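3-keto-5-aminohexanoate cleavage protein (Burkholderia xenovorans LB400, PDB 3E02) probably cleaves 3-keto-5-aminohexanoate, or a related beta-keto acid, as a zinc-dependent enzyme of the beta-keto acid cleavage family with a TIM-barrel fold. Local coordinates at residues A[12-17]-A[49-54]; A[80-85]-A[107-112]. All blocks are in the same frame, centred on the assembly; numbering follows the deposited sequence.

Contact 1: A[12-17]-A[49-54]; sequences CAVTGS and LHLHAR. With ZN (zinc ion), chain B.
H52 lays one face of its imidazole against the backbone of G16: G16 CA stands 3.5 Å from the centroid of the H52 ring and 14° off its normal, a CH-pi contact over the ring centre. The ring gets there with CG beside the backbone N and anti to the carbonyl carbon (chi1 -68°), which also delivers H52 NE2 to the zinc ion. H50 comes to the same metal from the strand face it shares with A13. There A13 CB meets the edge of the ring, 3.8 Å from H50 CD2. Both bonds, H50 NE2 to zinc and H52 NE2 to zinc, are 2.2 Å; E259 and three waters are the other ligands. Behind the histidines the strands run parallel, H50 N donating to C12 O (2.8 Å) and V14 N to H50 O (3.2 Å). Where strand 10-13 ends, a water continues the link from H50 O to G16 N. Farther along, R54 reaches over with an extended chain and grips T15 side-on: NE to OG1 (2.8 Å) and NH2 to O (3.0 Å), with T15 O in the guanidinium plane. T15 OG1 is also bonded to P28 O, and R54 to the carbonyls of H19 and G59. With all three nitrogens engaged, the guanidinium is fixed in rotation and helps hold the loop at T15, next to the G16 that backs the zinc ligand H52.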
loop_
_atom_site.group_PDB
_atom_site.type_symbol
_atom_site.label_atom_id
_atom_site.label_comp_id
_atom_site.label_asym_id
_atom_site.label_seq_id
_atom_site.Cartn_x
_atom_site.Cartn_y
_atom_site.Cartn_z
ATOM N N CYS A 12 -20.057 18.162 11.651
ATOM C CA CYS A 12 -20.183 19.330 10.780
ATOM C C CYS A 12 -19.295 20.466 11.287
ATOM O O CYS A 12 -19.523 20.984 12.392
ATOM C CB CYS A 12 -21.599 19.818 10.687
ATOM S SG CYS A 12 -21.741 21.254 9.575
ATOM N N ALA A 13 -18.303 20.837 10.479
ATOM C CA ALA A 13 -17.399 21.961 10.748
ATOM C C ALA A 13 -18.056 23.181 10.091
ATOM O O ALA A 13 -17.977 23.392 8.878
ATOM C CB ALA A 13 -16.004 21.684 10.221
ATOM N N VAL A 14 -18.703 23.989 10.926
ATOM C CA VAL A 14 -19.617 25.060 10.491
ATOM C C VAL A 14 -19.044 26.226 9.676
ATOM O O VAL A 14 -19.686 26.670 8.726
ATOM C CB VAL A 14 -20.424 25.608 11.734
ATOM C CG1 VAL A 14 -21.330 26.799 11.375
ATOM C CG2 VAL A 14 -21.265 24.465 12.353
ATOM N N THR A 15 -17.872 26.728 10.061
ATOM C CA THR A 15 -17.290 27.902 9.391
ATOM C C THR A 15 -15.769 27.958 9.310
ATOM O O THR A 15 -15.236 28.419 8.292
ATOM C CB THR A 15 -17.874 29.206 9.980
ATOM O OG1 THR A 15 -17.565 30.304 9.110
ATOM C CG2 THR A 15 -17.382 29.474 11.421
ATOM N N GLY A 16 -15.062 27.516 10.350
ATOM C CA GLY A 16 -13.608 27.504 10.307
ATOM C C GLY A 16 -12.968 28.875 10.269
ATOM O O GLY A 16 -13.570 29.878 10.679
ATOM N N SER A 17 -11.744 28.890 9.758
ATOM C CA SER A 17 -10.940 30.092 9.615
ATOM C C SER A 17 -10.135 30.179 8.306
ATOM O O SER A 17 -9.385 31.143 8.168
ATOM C CB SER A 17 -9.958 30.132 10.792
ATOM O OG SER A 17 -9.016 29.076 10.674
ATOM N N LEU A 49 -20.756 19.126 16.178
ATOM C CA LEU A 49 -20.521 20.406 15.517
ATOM C C LEU A 49 -19.147 20.893 15.919
ATOM O O LEU A 49 -18.884 21.022 17.119
ATOM C CB LEU A 49 -21.575 21.426 15.950
ATOM C CG LEU A 49 -23.019 21.063 15.637
ATOM C CD1 LEU A 49 -23.953 22.096 16.244
ATOM C CD2 LEU A 49 -23.229 20.936 14.121
ATOM N N HIS A 50 -18.268 21.104 14.929
ATOM C CA HIS A 50 -16.913 21.623 15.136
ATOM C C HIS A 50 -17.019 23.140 14.906
ATOM O O HIS A 50 -17.407 23.593 13.826
ATOM C CB HIS A 50 -15.913 20.927 14.224
ATOM C CG HIS A 50 -14.567 21.555 14.221
ATOM N ND1 HIS A 50 -13.649 21.379 15.230
ATOM C CD2 HIS A 50 -13.996 22.394 13.333
ATOM C CE1 HIS A 50 -12.561 22.074 14.952
ATOM N NE2 HIS A 50 -12.740 22.686 13.798
ATOM N N LEU A 51 -16.644 23.910 15.921
ATOM C CA LEU A 51 -16.908 25.345 15.959
ATOM C C LEU A 51 -15.714 26.281 16.097
ATOM O O LEU A 51 -14.845 26.048 16.929
ATOM C CB LEU A 51 -17.838 25.601 17.146
ATOM C CG LEU A 51 -19.187 24.864 17.137
ATOM C CD1 LEU A 51 -19.874 24.994 18.507
ATOM C CD2 LEU A 51 -20.082 25.361 16.015
ATOM N N HIS A 52 -15.728 27.329 15.258
ATOM C CA HIS A 52 -14.842 28.491 15.313
ATOM C C HIS A 52 -15.746 29.717 15.422
ATOM O O HIS A 52 -16.939 29.663 15.072
ATOM C CB HIS A 52 -14.046 28.684 14.019
ATOM C CG HIS A 52 -13.028 27.635 13.742
ATOM N ND1 HIS A 52 -11.700 27.936 13.503
ATOM C CD2 HIS A 52 -13.142 26.291 13.609
ATOM C CE1 HIS A 52 -11.043 26.817 13.252
ATOM N NE2 HIS A 52 -11.895 25.810 13.308
ATOM N N ALA A 53 -15.161 30.830 15.869
ATOM C CA ALA A 53 -15.836 32.124 15.952
ATOM C C ALA A 53 -15.185 33.056 14.944
ATOM O O ALA A 53 -14.013 32.874 14.565
ATOM C CB ALA A 53 -15.715 32.730 17.372
ATOM N N ARG A 54 -15.949 34.073 14.555
ATOM C CA ARG A 54 -15.506 35.109 13.646
ATOM C C ARG A 54 -15.998 36.463 14.136
ATOM O O ARG A 54 -17.055 36.555 14.776
ATOM C CB ARG A 54 -16.073 34.865 12.243
ATOM C CG ARG A 54 -15.511 33.663 11.529
ATOM C CD ARG A 54 -16.158 33.478 10.167
ATOM N NE ARG A 54 -15.593 32.317 9.475
ATOM C CZ ARG A 54 -14.496 32.323 8.721
ATOM N NH1 ARG A 54 -13.759 33.405 8.568
ATOM N NH2 ARG A 54 -14.101 31.195 8.137
HETATM ZN ZN ZN B . -11.349 23.802 12.569
HETATM O O HOH W 1 -16.211 25.614 12.323
HETATM O O HOH W 2 -12.672 31.754 12.382
HETATM O O HOH W 3 -10.963 33.220 7.395
HETATM O O HOH W 4 -9.484 23.382 14.227
HETATM O O HOH W 5 -10.084 21.832 11.953
HETATM O O HOH W 6 -9.367 24.453 11.836
#

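Contact 2: A[80-85]-A[107-112]; sequences DAILNI and PEVASM
I85 and A110 pair as parallel neighbours in the TIM barrel, where strand 82-85, helix 95-105 and strand 109-113 make one beta-alpha-beta unit. The strand axes come within 4.4 Å and cross at -33°. I85 serves both backbone hydrogen bonds of the pairing: its N donates to V109 O at 3.1 Å, fairly straight at 165°, and its O accepts from S111 N at 2.9 Å. Around these, the CA hydrogens of N84 and A110 make C-H...O contacts to V109 O and I85 O. On the face that carries N84 and V109, the two side chains cross, and the flat carboxamide of N84 lies against a V109 methyl, with N84 CG 3.7 Å from V109 CG1. N84 CG is anti to the backbone N (chi1 169°), and the amide reaches past the valine to polar partners beyond the contact: ND2 bonds E170 OE1, while OD1 makes a weak hydrogen bond with ND1 of the zinc ligand H50. The other V109 methyl serves the start of strand 82-85, with V109 CG2 3.6 Å from I82 CG2. Between L83 and E108 the backbones are too far apart to bond directly, and water bridges them. One water donates to L83 O and accepts from E108 N. A second links L83 N to the E108 carboxylate, which also has a salt bridge from R298 to OE2 and a hydrogen bond between T303 OG1 and OE1; that water donates to E108 OE2 at 2.6 Å.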
loop_
_atom_site.group_PDB
_atom_site.type_symbol
_atom_site.label_atom_id
_atom_site.label_comp_id
_atom_site.label_asym_id
_atom_site.label_seq_id
_atom_site.Cartn_x
_atom_site.Cartn_y
_atom_site.Cartn_z
ATOM N N ASP A 80 -28.932 18.732 20.729
ATOM C CA ASP A 80 -28.165 17.882 21.651
ATOM C C ASP A 80 -26.857 17.449 20.997
ATOM O O ASP A 80 -26.167 16.604 21.512
ATOM C CB ASP A 80 -28.984 16.703 22.216
ATOM C CG ASP A 80 -29.424 15.703 21.167
ATOM O OD1 ASP A 80 -29.542 16.077 19.990
ATOM O OD2 ASP A 80 -29.698 14.538 21.543
ATOM N N ALA A 81 -26.485 18.070 19.870
ATOM C CA ALA A 81 -25.215 17.756 19.208
ATOM C C ALA A 81 -24.041 18.035 20.146
ATOM O O ALA A 81 -24.114 18.933 20.996
ATOM C CB ALA A 81 -25.049 18.565 17.898
ATOM N N ILE A 82 -22.992 17.226 20.030
ATOM C CA ILE A 82 -21.762 17.434 20.802
ATOM C C ILE A 82 -21.090 18.692 20.235
ATOM O O ILE A 82 -20.925 18.799 19.026
ATOM C CB ILE A 82 -20.759 16.270 20.651
ATOM C CG1 ILE A 82 -21.352 14.952 21.159
ATOM C CG2 ILE A 82 -19.469 16.594 21.402
ATOM C CD1 ILE A 82 -20.484 13.733 20.881
ATOM N N LEU A 83 -20.723 19.630 21.101
ATOM C CA LEU A 83 -20.083 20.871 20.664
ATOM C C LEU A 83 -18.578 20.710 20.827
ATOM O O LEU A 83 -18.090 20.564 21.931
ATOM C CB LEU A 83 -20.653 22.079 21.400
ATOM C CG LEU A 83 -22.188 22.162 21.354
ATOM C CD1 LEU A 83 -22.696 23.458 22.008
ATOM C CD2 LEU A 83 -22.749 22.014 19.931
ATOM N N ASN A 84 -17.886 20.712 19.687
ATOM C CA ASN A 84 -16.446 20.524 19.557
ATOM C C ASN A 84 -15.849 21.922 19.301
ATOM O O ASN A 84 -16.201 22.576 18.296
ATOM C CB ASN A 84 -16.232 19.491 18.426
ATOM C CG ASN A 84 -14.807 19.345 17.941
ATOM O OD1 ASN A 84 -13.915 20.124 18.246
ATOM N ND2 ASN A 84 -14.605 18.316 17.129
ATOM N N ILE A 85 -14.966 22.355 20.213
ATOM C CA ILE A 85 -14.317 23.671 20.152
ATOM C C ILE A 85 -12.908 23.577 19.558
ATOM O O ILE A 85 -12.085 22.730 19.969
ATOM C CB ILE A 85 -14.216 24.344 21.561
ATOM C CG1 ILE A 85 -15.578 24.364 22.279
ATOM C CG2 ILE A 85 -13.645 25.772 21.451
ATOM C CD1 ILE A 85 -16.706 25.049 21.508
ATOM N N PRO A 107 -15.524 22.182 27.176
ATOM C CA PRO A 107 -16.386 21.392 26.311
ATOM C C PRO A 107 -16.160 19.890 26.443
ATOM O O PRO A 107 -15.150 19.450 26.987
ATOM C CB PRO A 107 -15.974 21.859 24.911
ATOM C CG PRO A 107 -14.523 22.116 25.057
ATOM C CD PRO A 107 -14.380 22.729 26.418
ATOM N N GLU A 108 -17.114 19.123 25.924
ATOM C CA GLU A 108 -16.986 17.669 25.867
ATOM C C GLU A 108 -15.868 17.253 24.913
ATOM O O GLU A 108 -15.196 16.232 25.147
ATOM C CB GLU A 108 -18.272 17.019 25.375
ATOM C CG GLU A 108 -19.439 17.154 26.305
ATOM C CD GLU A 108 -20.591 16.341 25.807
ATOM O OE1 GLU A 108 -20.661 15.149 26.165
ATOM O OE2 GLU A 108 -21.404 16.903 25.058
ATOM N N VAL A 109 -15.702 18.026 23.833
ATOM C CA VAL A 109 -14.694 17.764 22.821
ATOM C C VAL A 109 -13.977 19.048 22.377
ATOM O O VAL A 109 -14.575 20.120 22.330
ATOM C CB VAL A 109 -15.308 17.042 21.577
ATOM C CG1 VAL A 109 -14.241 16.772 20.505
ATOM C CG2 VAL A 109 -16.004 15.731 21.995
ATOM N N ALA A 110 -12.672 18.928 22.143
ATOM C CA ALA A 110 -11.865 20.003 21.560
ATOM C C ALA A 110 -10.983 19.411 20.483
ATOM O O ALA A 110 -10.556 18.257 20.605
ATOM C CB ALA A 110 -11.011 20.703 22.628
ATOM N N SER A 111 -10.699 20.184 19.437
ATOM C CA SER A 111 -9.782 19.723 18.391
ATOM C C SER A 111 -8.362 19.799 18.960
ATOM O O SER A 111 -8.100 20.589 19.871
ATOM C CB SER A 111 -9.924 20.524 17.087
ATOM O OG SER A 111 -9.572 21.871 17.259
HETATM N N MSE A 112 -7.474 18.944 18.459
HETATM C CA MSE A 112 -6.081 18.895 18.913
HETATM C C MSE A 112 -5.215 18.588 17.701
HETATM O O MSE A 112 -5.189 17.464 17.229
HETATM C CB MSE A 112 -5.939 17.828 20.014
HETATM C CG MSE A 112 -4.554 17.594 20.616
HETATM SE SE MSE A 112 -3.799 19.143 21.480
HETATM C CE MSE A 112 -5.279 19.643 22.740
HETATM O O HOH W 7 -19.144 20.559 24.442
HETATM O O HOH W 8 -21.475 19.281 23.980
#

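How the contacts relate
Both contacts are buried in the barrel, and each joins the two strands of a beta-alpha-beta unit. Strands 48-54 and 82-85 are themselves neighbours, so the contacts are continuous: L49 O to N84 N and L51 N to N84 O, each 2.8 Å, are probable hydrogen bonds between them. Contact 1 adds metal and polar chemistry at the strand ends, with zinc ligands H50 in the strand and H52 just past it, and an arginine bonded to the loop. Contact 2 relies more on backbone pairing, methyl packing and bridging waters. It stands second shell to the metal: S111 CB packs on H50 CE1, though S111 does not bind zinc.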